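Long-range contacts in benzoate transport porin BenP (Acinetobacter baumannii AB307-0294, PDB 5DL8), which probably forms a beta-barrel channel that lets small solutes, probably including benzoate, pass across the outer membrane: residues K185-A190 and L295-L300; E196-N201 and L222-N227; N307-G312 and E358-V363; K319-M324 and Y344-K349. One frame throughout, in Å; residues are numbered along the deposited sequence. Where two conformers were deposited one is given.

How the contacts relate
The four contacts form two nested pairs along the chain of the OprD-family barrel. Contact 1 ties strand 187-190, part of a small two-stranded hairpin, to the long loop between strands 278-288 and 319-328, closing a loop of 104 residues. Nested within it, contact 2 joins the entry to strand 200-210 with the turn between strands 213-222 and 226-238; the two meet where Phe186 O lies 2.9 Å from Ser197 N. Further on, contact 3 fixes the same long loop to strand 355-368, and contact 4, nested inside it, pairs strands 319-328 and 336-349. Packing of Leu295 against Trp308 joins contacts 1 and 3, while Asn307 reaches His322 between contacts 3 and 4.

Contact 1 of 4, residues K185-A190 and L295-L300; sequences KFSFTA and LPDGFL
Ser187 and Thr189, two hydroxyl residues on one strand, both grip the carboxylate of Asp297, fastening the long loop after strand 278-288 to a short beta hairpin, 187-190 with 193-196, of this OprD-family porin. Asp297 OD2 accepts twice: from Ser187 OG at 2.6 Å on its anti side, and from Thr189 OG1 at 2.7 Å on its syn side, the threonine donor standing 29° out of the carboxylate plane. Residues two apart on a strand can point to the same side, so both hydroxyls reach one oxygen. Ser187 holds OG between its backbone N and carbonyl carbon (chi1 56°), whereas Thr189 turns OG1 beside its own N, with the methyl CG2 anti to that N. Thr189 OG1 has a second partner in Thr194 on the neighbouring strand. The backbone adds an almost straight bond, Asp297 N to Ser187 O at 2.9 Å and 176°, and one water spans Ser187 N and Asp297 O.

Two aromatic rings flank the polar grip. Phe188 lays its ring obliquely by the carbonyl of Leu295 and meets Phe260 edge-to-face. Phe186, against Val172 and Val175 of the barrel wall, offers its ring edge to a leucine methyl, with CE1 3.7 Å from Leu300 CD1.

Contact 2 of 4, residues E196-N201 and L222-N227; sequences ESDGLN and LEDLYN
Glu223, in the turn closed by a classic beta bulge (Leu225 and Tyr226 both facing Leu222), meets the chain entering barrel strand 200-210. Its extended side chain runs across Asn201, the amide and carboxylate planes turned 39° from each other. Asn201 ND2 donates to the anti lone pair of Glu223 OE2 at 3.0 Å, with the acceptor almost in the amide plane and the N-H pointing nearly straight at it (169°). Arg171 takes both partners from beyond the contact: it forms a salt bridge with Glu223 OE2 and a hydrogen bond to Asn201 OD1, which should steady the acid as a carboxylate.

Ser197 works at the other end. With OG anti to its backbone N (chi1 174°), the hydroxyl gives its hydrogen to a lone pair of Glu223 O, in the carbonyl plane at 2.8 Å, and accepts from Gly199 N in an ST turn. A serine suits the place because one small group both donates and accepts. Gly199 has an extended backbone at positive phi, easy for a residue without a side chain, and its carbonyl O receives Glu223 N at 2.7 Å.

Leu200 and Leu222 form an antiparallel non-hydrogen-bonded pair on one face of the sheet. Leu222 CD1 meets Leu200 CB at 3.9 Å, while its other methyl, CD2, lies 3.7 Å above the plane of the Tyr226 ring, toward its rim.

Contact 3 of 4, residues N307-G312 and E358-V363; sequences NWNATG and ETESNV
The carboxylate of Glu360 and the amide of Asn309 approach from opposite directions, their planes 35° apart, so neither lies flat on the other. At the carboxylate's rim each oxygen has its own donor. Ala310 N donates to the syn lone pair of Glu360 OE2 at 3.1 Å, while Thr311 OG1 meets Glu360 OE1 nearly along the C-O axis at 2.6 Å. The small methyl of Ala310 also leans on the acid, CB lying 3.3 Å from Glu360 OE1. Glu360 stretches from its strand with CG anti to the backbone N (chi1 -172°), and this length brings a charged end to a loop that stands off the sheet, Thr311 CA and Glu360 CA being 7.7 Å apart.

Thr311 tucks its hydroxyl over its own backbone, flanked by N and C (chi1 62°), where OG1 also accepts from a water that donates to Glu358 OE1. Glu358 itself is bound by Lys315 and Tyr386. Asn309 OD1 weakly accepts from Gly312 N, bracing the bend whose last residue, a glycine, has positive phi. Such a loop, held against the wall strand 355-368, is consistent with the inward-folded loops known from outer-membrane porin barrels.

Contact 4 of 4, residues K319-M324 and Y344-K349; sequences KSYHVM and YGHDFK
Lys319, Tyr321 and Tyr344 carry much of this contact, which pairs strands 319-328 and 336-349 as an antiparallel beta hairpin of the OprD-family barrel wall. Their short segments run at 171° to each other. Lys319 with His346, and Tyr321 with Tyr344, are hydrogen-bonded pairs whose side chains share one face; Ser320 and Gly345 form the non-hydrogen-bonded pair between them, the serine side chain on the other face. Here Gly345 CA lies 3.1 Å from Lys319 O in a CA-H...O contact, and Ser320 CA makes the matching one to Tyr344 O.

Lys319 is long enough to pass His346 and reach the corner at Asp347. Its chain runs extended to a bend at chi4 (69°), which turns NZ onto the anti lone pair of Asp347 OD2 in a salt bridge of 2.8 Å. Asp347 has positive phi where the strand breaks its course, and its carboxyl carbon stands over one face of the His346 ring, toward its rim.

Tyr321 and Tyr344 lie side by side, pointing the same way, with Tyr321 CD1 4.1 Å from the ring edge of Tyr344 at CD2. Tyr321 also meets the ring of Tyr284, so tyrosines of three adjacent strands are neighbours. Tyr344 packs on Thr359 of the next strand as well. The first torsion of His346 swings the imidazole toward Tyr321. The two rings meet obliquely, planes at 43°, and a hydrogen bond joins them: Tyr321 OH lies 2.9 Å from His346 NE2.

Contact 1 of 4, residues K185-A190 and L295-L300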
# COMPACT_ATOMS: atom_id res chain seq x y z
N LYS A 185 -3.44 7.71 16.38
CA LYS A 185 -2.93 8.85 15.62
C LYS A 185 -1.75 8.49 14.76
O LYS A 185 -0.91 7.65 15.17
CB LYS A 185 -2.50 9.98 16.55
CG LYS A 185 -3.70 10.66 17.15
CD LYS A 185 -3.38 11.68 18.26
CE LYS A 185 -4.66 12.41 18.64
NZ LYS A 185 -4.19 13.41 19.61
N PHE A 186 -1.64 9.13 13.60
CA PHE A 186 -0.42 9.07 12.78
C PHE A 186 0.75 9.61 13.51
O PHE A 186 0.58 10.49 14.38
CB PHE A 186 -0.59 10.02 11.53
CG PHE A 186 -1.56 9.52 10.45
CD1 PHE A 186 -1.19 8.52 9.59
CD2 PHE A 186 -2.84 10.05 10.33
CE1 PHE A 186 -2.10 8.01 8.64
CE2 PHE A 186 -3.70 9.62 9.38
CZ PHE A 186 -3.35 8.59 8.52
N SER A 187 1.95 9.14 13.18
CA SER A 187 3.09 9.70 13.83
C SER A 187 4.36 9.67 12.97
O SER A 187 4.42 8.94 11.99
CB SER A 187 3.36 8.99 15.21
OG SER A 187 3.51 7.56 15.09
N PHE A 188 5.37 10.44 13.34
CA PHE A 188 6.68 10.33 12.73
C PHE A 188 7.71 10.31 13.87
O PHE A 188 7.66 11.10 14.87
CB PHE A 188 6.89 11.51 11.76
CG PHE A 188 8.18 11.46 10.98
CD1 PHE A 188 8.25 10.84 9.71
CD2 PHE A 188 9.31 12.11 11.42
CE1 PHE A 188 9.45 10.85 8.97
CE2 PHE A 188 10.51 12.06 10.71
CZ PHE A 188 10.58 11.45 9.47
N THR A 189 8.72 9.50 13.61
CA THR A 189 9.78 9.23 14.54
C THR A 189 11.18 9.56 13.96
O THR A 189 11.52 9.13 12.86
CB THR A 189 9.62 7.71 15.02
OG1 THR A 189 8.36 7.59 15.74
CG2 THR A 189 10.70 7.35 15.96
N ALA A 190 12.02 10.25 14.73
CA ALA A 190 13.45 10.33 14.33
C ALA A 190 14.31 10.49 15.57
O ALA A 190 13.90 11.19 16.52
CB ALA A 190 13.69 11.45 13.40
N LEU A 295 8.35 8.58 5.49
CA LEU A 295 7.17 7.69 5.60
C LEU A 295 6.66 7.83 7.05
O LEU A 295 7.45 7.97 7.94
CB LEU A 295 7.63 6.24 5.32
CG LEU A 295 7.82 6.22 3.82
CD1 LEU A 295 9.24 5.98 3.27
CD2 LEU A 295 6.65 5.60 3.07
N PRO A 296 5.35 7.81 7.27
CA PRO A 296 4.80 7.75 8.55
C PRO A 296 5.16 6.43 9.29
O PRO A 296 5.53 5.46 8.67
CB PRO A 296 3.31 7.92 8.34
CG PRO A 296 3.05 7.92 6.82
CD PRO A 296 4.36 7.75 6.14
N ASP A 297 5.10 6.48 10.63
CA ASP A 297 5.33 5.29 11.48
C ASP A 297 4.23 4.27 11.17
O ASP A 297 3.22 4.60 10.56
CB ASP A 297 5.26 5.59 13.00
CG ASP A 297 6.27 6.59 13.49
OD1 ASP A 297 7.33 6.65 12.96
OD2 ASP A 297 6.03 7.29 14.50
N GLY A 298 4.48 3.04 11.46
CA GLY A 298 3.44 1.98 11.35
C GLY A 298 3.39 1.30 9.99
O GLY A 298 2.35 0.63 9.63
N PHE A 299 4.50 1.47 9.24
CA PHE A 299 4.83 0.68 8.03
C PHE A 299 3.88 1.00 6.89
O PHE A 299 3.63 0.15 5.98
CB PHE A 299 4.87 -0.89 8.34
CG PHE A 299 5.67 -1.24 9.60
CD1 PHE A 299 7.06 -1.07 9.63
CD2 PHE A 299 5.00 -1.60 10.78
CE1 PHE A 299 7.77 -1.27 10.84
CE2 PHE A 299 5.70 -1.80 11.97
CZ PHE A 299 7.08 -1.63 11.99
N LEU A 300 3.35 2.24 6.91
CA LEU A 300 2.41 2.66 5.83
C LEU A 300 3.16 2.77 4.54
O LEU A 300 4.09 3.52 4.44
CB LEU A 300 1.72 3.97 6.24
CG LEU A 300 1.09 4.01 7.67
CD1 LEU A 300 0.22 5.25 7.90
CD2 LEU A 300 0.30 2.72 7.85
O HOH W 1 1.77 6.82 11.56

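Contact 2 of 4, residues E196-N201 and L222-N227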
# COMPACT_ATOMS: atom_id res chain seq x y z
N GLU A 196 3.22 12.75 17.42
CA GLU A 196 1.91 12.40 16.83
C GLU A 196 1.28 13.57 16.14
O GLU A 196 1.54 14.70 16.54
CB GLU A 196 0.93 12.04 17.95
CG GLU A 196 1.38 10.87 18.84
CD GLU A 196 0.37 10.45 19.85
OE1 GLU A 196 0.26 11.16 20.85
OE2 GLU A 196 -0.29 9.42 19.62
N SER A 197 0.41 13.30 15.19
CA SER A 197 -0.40 14.29 14.53
C SER A 197 -1.85 14.21 14.95
O SER A 197 -2.41 13.10 15.10
CB SER A 197 -0.34 13.96 13.02
OG SER A 197 -1.20 14.78 12.19
N ASP A 198 -2.50 15.37 15.06
CA ASP A 198 -3.97 15.41 15.16
C ASP A 198 -4.72 15.01 13.89
O ASP A 198 -5.90 14.61 13.95
CB ASP A 198 -4.45 16.75 15.68
CG ASP A 198 -4.06 16.99 17.15
OD1 ASP A 198 -3.72 16.03 17.89
OD2 ASP A 198 -4.08 18.13 17.59
N GLY A 199 -4.09 15.02 12.74
CA GLY A 199 -4.81 14.53 11.57
C GLY A 199 -4.18 14.85 10.24
O GLY A 199 -3.31 15.73 10.15
N LEU A 200 -4.66 14.12 9.22
CA LEU A 200 -4.29 14.27 7.85
C LEU A 200 -5.48 14.88 7.12
O LEU A 200 -6.53 14.27 7.05
CB LEU A 200 -3.98 12.87 7.25
CG LEU A 200 -3.76 12.83 5.78
CD1 LEU A 200 -2.59 13.72 5.38
CD2 LEU A 200 -3.44 11.42 5.31
N ASN A 201 -5.27 16.06 6.54
CA ASN A 201 -6.28 16.75 5.71
C ASN A 201 -5.76 16.66 4.29
O ASN A 201 -4.60 17.00 4.02
CB ASN A 201 -6.41 18.25 6.11
CG ASN A 201 -6.57 18.42 7.63
OD1 ASN A 201 -7.55 17.98 8.22
ND2 ASN A 201 -5.62 19.10 8.26
N LEU A 222 -0.33 16.67 6.79
CA LEU A 222 -0.27 15.80 7.95
C LEU A 222 0.04 16.67 9.18
O LEU A 222 1.13 16.99 9.36
CB LEU A 222 0.76 14.64 7.64
CG LEU A 222 0.86 13.48 8.60
CD1 LEU A 222 -0.43 12.76 8.93
CD2 LEU A 222 1.91 12.53 8.07
N GLU A 223 -0.95 17.12 9.92
CA GLU A 223 -0.73 18.21 10.89
C GLU A 223 0.45 17.99 11.83
O GLU A 223 0.56 16.89 12.40
CB GLU A 223 -1.96 18.50 11.71
CG GLU A 223 -3.15 19.04 10.91
CD GLU A 223 -4.38 19.28 11.77
OE1 GLU A 223 -4.27 19.30 13.01
OE2 GLU A 223 -5.49 19.40 11.21
N ASP A 224 1.36 18.97 11.95
CA ASP A 224 2.54 19.03 12.92
C ASP A 224 3.68 18.10 12.51
O ASP A 224 4.69 18.01 13.19
CB ASP A 224 2.17 18.64 14.39
CG ASP A 224 0.72 19.06 14.82
OD1 ASP A 224 0.62 20.30 14.90
OD2 ASP A 224 -0.26 18.15 15.07
N LEU A 225 3.50 17.34 11.42
CA LEU A 225 4.59 16.50 10.88
C LEU A 225 5.14 17.10 9.53
O LEU A 225 6.24 17.67 9.50
CB LEU A 225 4.12 15.02 10.78
CG LEU A 225 3.39 14.46 12.02
CD1 LEU A 225 3.02 12.97 11.88
CD2 LEU A 225 4.33 14.59 13.20
N TYR A 226 4.38 17.01 8.44
CA TYR A 226 4.85 17.44 7.12
C TYR A 226 3.67 17.56 6.13
O TYR A 226 2.56 16.99 6.31
CB TYR A 226 6.00 16.55 6.60
CG TYR A 226 5.65 15.05 6.38
CD1 TYR A 226 5.12 14.59 5.16
CD2 TYR A 226 5.95 14.07 7.35
CE1 TYR A 226 4.78 13.22 4.97
CE2 TYR A 226 5.67 12.75 7.18
CZ TYR A 226 5.07 12.31 6.02
OH TYR A 226 4.83 10.97 5.86
N ASN A 227 3.93 18.33 5.12
CA ASN A 227 3.01 18.55 3.98
C ASN A 227 3.53 17.93 2.73
O ASN A 227 4.71 17.98 2.44
CB ASN A 227 2.81 20.06 3.84
CG ASN A 227 2.13 20.64 5.08
OD1 ASN A 227 1.27 20.00 5.70
ND2 ASN A 227 2.57 21.81 5.51

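Contact 3 of 4, residues N307-G312 and E358-V363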
# COMPACT_ATOMS: atom_id res chain seq x y z
N ASN A 307 7.96 1.85 -7.91
CA ASN A 307 8.21 0.46 -7.48
C ASN A 307 8.32 0.25 -5.94
O ASN A 307 9.42 -0.10 -5.44
CB ASN A 307 9.49 -0.01 -8.18
CG ASN A 307 9.82 -1.47 -7.91
OD1 ASN A 307 8.94 -2.30 -7.65
ND2 ASN A 307 11.09 -1.78 -7.98
N TRP A 308 7.20 0.43 -5.22
CA TRP A 308 7.23 0.23 -3.72
C TRP A 308 7.64 -1.28 -3.42
O TRP A 308 7.21 -2.17 -4.07
CB TRP A 308 5.93 0.64 -3.00
CG TRP A 308 6.02 0.35 -1.62
CD1 TRP A 308 5.51 -0.80 -0.97
CD2 TRP A 308 6.71 1.09 -0.64
NE1 TRP A 308 5.85 -0.78 0.37
CE2 TRP A 308 6.60 0.34 0.62
CE3 TRP A 308 7.36 2.33 -0.63
CZ2 TRP A 308 7.11 0.82 1.84
CZ3 TRP A 308 7.89 2.83 0.61
CH2 TRP A 308 7.79 2.04 1.82
N ASN A 309 8.62 -1.50 -2.57
CA ASN A 309 9.16 -2.85 -2.38
C ASN A 309 9.63 -2.91 -0.92
O ASN A 309 9.16 -2.12 -0.08
CB ASN A 309 10.24 -3.15 -3.43
CG ASN A 309 11.49 -2.16 -3.37
OD1 ASN A 309 11.60 -1.21 -2.54
ND2 ASN A 309 12.39 -2.38 -4.29
N ALA A 310 10.55 -3.80 -0.58
CA ALA A 310 10.84 -4.08 0.83
C ALA A 310 11.59 -3.02 1.57
O ALA A 310 11.41 -2.88 2.73
CB ALA A 310 11.66 -5.37 0.90
N THR A 311 12.50 -2.31 0.86
CA THR A 311 13.48 -1.43 1.44
C THR A 311 13.32 0.05 0.87
O THR A 311 13.47 1.02 1.60
CB THR A 311 14.93 -2.02 1.31
OG1 THR A 311 15.35 -2.20 -0.03
CG2 THR A 311 15.07 -3.33 2.09
N GLY A 312 12.92 0.21 -0.39
CA GLY A 312 12.25 1.45 -0.84
C GLY A 312 13.03 2.49 -1.72
O GLY A 312 12.45 3.27 -2.48
N GLU A 358 23.27 -0.35 -2.63
CA GLU A 358 22.46 -1.52 -2.19
C GLU A 358 21.66 -2.10 -3.34
O GLU A 358 21.42 -1.42 -4.34
CB GLU A 358 21.53 -1.10 -1.03
CG GLU A 358 20.54 -0.06 -1.51
CD GLU A 358 19.71 0.63 -0.43
OE1 GLU A 358 18.86 1.53 -0.83
OE2 GLU A 358 19.88 0.26 0.79
N THR A 359 21.28 -3.35 -3.22
CA THR A 359 20.51 -4.04 -4.22
C THR A 359 19.36 -4.76 -3.60
O THR A 359 19.49 -5.27 -2.47
CB THR A 359 21.34 -5.07 -5.11
OG1 THR A 359 21.90 -6.10 -4.29
CG2 THR A 359 22.41 -4.41 -5.87
N GLU A 360 18.25 -4.88 -4.30
CA GLU A 360 17.12 -5.71 -3.82
C GLU A 360 16.52 -6.47 -5.00
O GLU A 360 16.19 -5.87 -6.02
CB GLU A 360 16.02 -4.87 -3.21
CG GLU A 360 14.90 -5.74 -2.52
CD GLU A 360 13.70 -4.95 -1.98
OE1 GLU A 360 13.90 -4.05 -1.11
OE2 GLU A 360 12.57 -5.25 -2.42
N SER A 361 16.43 -7.79 -4.89
CA SER A 361 15.75 -8.64 -5.86
C SER A 361 14.45 -9.17 -5.22
O SER A 361 14.37 -9.32 -4.01
CB SER A 361 16.71 -9.73 -6.41
OG SER A 361 17.14 -10.56 -5.36
N ASN A 362 13.45 -9.34 -6.02
CA ASN A 362 12.17 -9.91 -5.66
C ASN A 362 11.79 -10.99 -6.70
O ASN A 362 11.82 -10.70 -7.93
CB ASN A 362 11.04 -8.85 -5.81
CG ASN A 362 11.15 -7.64 -4.88
OD1 ASN A 362 11.98 -7.58 -3.99
ND2 ASN A 362 10.23 -6.72 -5.04
N VAL A 363 11.27 -12.12 -6.22
CA VAL A 363 10.63 -13.14 -7.06
C VAL A 363 9.19 -13.35 -6.51
O VAL A 363 9.03 -13.44 -5.31
CB VAL A 363 11.45 -14.49 -7.04
CG1 VAL A 363 10.75 -15.59 -7.86
CG2 VAL A 363 12.86 -14.31 -7.60
O HOH W 2 16.32 0.73 -0.14

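Contact 4 of 4, residues K319-M324 and Y344-K349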
# COMPACT_ATOMS: atom_id res chain seq x y z
N LYS A 319 19.93 7.65 -5.77
CA LYS A 319 19.52 7.30 -7.14
C LYS A 319 19.39 5.74 -7.24
O LYS A 319 20.27 4.93 -6.84
CB LYS A 319 20.58 7.73 -8.11
CG LYS A 319 20.98 9.20 -8.02
CD LYS A 319 22.05 9.45 -9.14
CE LYS A 319 22.43 10.91 -9.49
NZ LYS A 319 23.16 11.39 -8.28
N SER A 320 18.30 5.33 -7.85
CA SER A 320 18.01 3.88 -8.14
C SER A 320 17.54 3.52 -9.59
O SER A 320 16.77 4.28 -10.25
CB SER A 320 17.05 3.39 -7.09
OG SER A 320 15.89 4.20 -7.06
N TYR A 321 17.97 2.33 -10.04
CA TYR A 321 17.75 1.78 -11.38
C TYR A 321 17.00 0.49 -11.21
O TYR A 321 17.45 -0.40 -10.44
CB TYR A 321 19.08 1.55 -12.14
CG TYR A 321 19.96 2.79 -12.15
CD1 TYR A 321 20.74 3.02 -11.08
CD2 TYR A 321 19.97 3.71 -13.16
CE1 TYR A 321 21.50 4.13 -10.94
CE2 TYR A 321 20.80 4.86 -13.06
CZ TYR A 321 21.58 5.02 -11.92
OH TYR A 321 22.42 6.06 -11.54
N HIS A 322 15.82 0.43 -11.88
CA HIS A 322 14.79 -0.62 -11.61
C HIS A 322 14.53 -1.41 -12.89
O HIS A 322 14.43 -0.83 -14.01
CB HIS A 322 13.43 -0.00 -11.11
CG HIS A 322 13.55 0.84 -9.88
ND1 HIS A 322 12.80 0.62 -8.75
CD2 HIS A 322 14.27 1.95 -9.63
CE1 HIS A 322 13.07 1.54 -7.85
NE2 HIS A 322 14.00 2.32 -8.35
N VAL A 323 14.48 -2.72 -12.78
CA VAL A 323 14.23 -3.57 -13.93
C VAL A 323 13.22 -4.63 -13.52
O VAL A 323 13.31 -5.16 -12.38
CB VAL A 323 15.48 -4.33 -14.34
CG1 VAL A 323 15.25 -5.11 -15.62
CG2 VAL A 323 16.63 -3.40 -14.55
N MET A 324 12.36 -5.02 -14.46
CA MET A 324 11.27 -5.91 -14.19
C MET A 324 11.03 -6.85 -15.42
O MET A 324 11.00 -6.34 -16.57
CB MET A 324 10.04 -5.05 -13.95
CG MET A 324 9.97 -4.27 -12.63
SD MET A 324 9.80 -2.51 -12.89
CE MET A 324 9.88 -1.82 -11.25
N TYR A 344 19.08 -1.49 -8.09
CA TYR A 344 20.33 -1.04 -7.55
C TYR A 344 20.18 0.45 -7.20
O TYR A 344 19.59 1.20 -7.96
CB TYR A 344 21.43 -1.25 -8.58
CG TYR A 344 22.78 -0.64 -8.26
CD1 TYR A 344 23.69 -1.34 -7.52
CD2 TYR A 344 23.17 0.60 -8.76
CE1 TYR A 344 24.95 -0.83 -7.22
CE2 TYR A 344 24.47 1.12 -8.49
CZ TYR A 344 25.32 0.39 -7.68
OH TYR A 344 26.59 0.79 -7.36
N GLY A 345 20.68 0.83 -6.02
CA GLY A 345 20.65 2.18 -5.51
C GLY A 345 22.08 2.57 -5.04
O GLY A 345 22.85 1.72 -4.50
N HIS A 346 22.45 3.84 -5.28
CA HIS A 346 23.79 4.38 -4.90
C HIS A 346 23.70 5.86 -4.67
O HIS A 346 22.56 6.41 -4.73
CB HIS A 346 24.85 4.04 -5.98
CG HIS A 346 24.67 4.81 -7.26
ND1 HIS A 346 25.71 5.40 -7.92
CD2 HIS A 346 23.57 5.10 -7.97
CE1 HIS A 346 25.26 5.99 -9.00
NE2 HIS A 346 23.96 5.85 -9.04
N ASP A 347 24.85 6.49 -4.45
CA ASP A 347 24.95 7.94 -4.18
C ASP A 347 24.28 8.46 -2.87
O ASP A 347 24.16 9.68 -2.66
CB ASP A 347 24.49 8.83 -5.39
CG ASP A 347 25.57 9.01 -6.44
OD1 ASP A 347 26.68 8.42 -6.31
OD2 ASP A 347 25.29 9.70 -7.43
N PHE A 348 23.91 7.52 -2.01
CA PHE A 348 23.55 7.83 -0.63
C PHE A 348 24.76 7.47 0.29
O PHE A 348 25.64 6.69 -0.07
CB PHE A 348 22.25 7.15 -0.16
CG PHE A 348 22.30 5.63 -0.15
CD1 PHE A 348 22.23 4.90 -1.36
CD2 PHE A 348 22.41 4.93 1.06
CE1 PHE A 348 22.27 3.48 -1.34
CE2 PHE A 348 22.46 3.53 1.09
CZ PHE A 348 22.38 2.80 -0.15
N LYS A 349 24.72 8.02 1.49
CA LYS A 349 25.74 7.80 2.54
C LYS A 349 25.17 6.97 3.63
O LYS A 349 23.98 7.11 3.94
CB LYS A 349 26.18 9.14 3.16
CG LYS A 349 26.97 9.96 2.16
CD LYS A 349 27.32 11.38 2.57
CE LYS A 349 27.85 12.20 1.36
NZ LYS A 349 28.74 11.34 0.50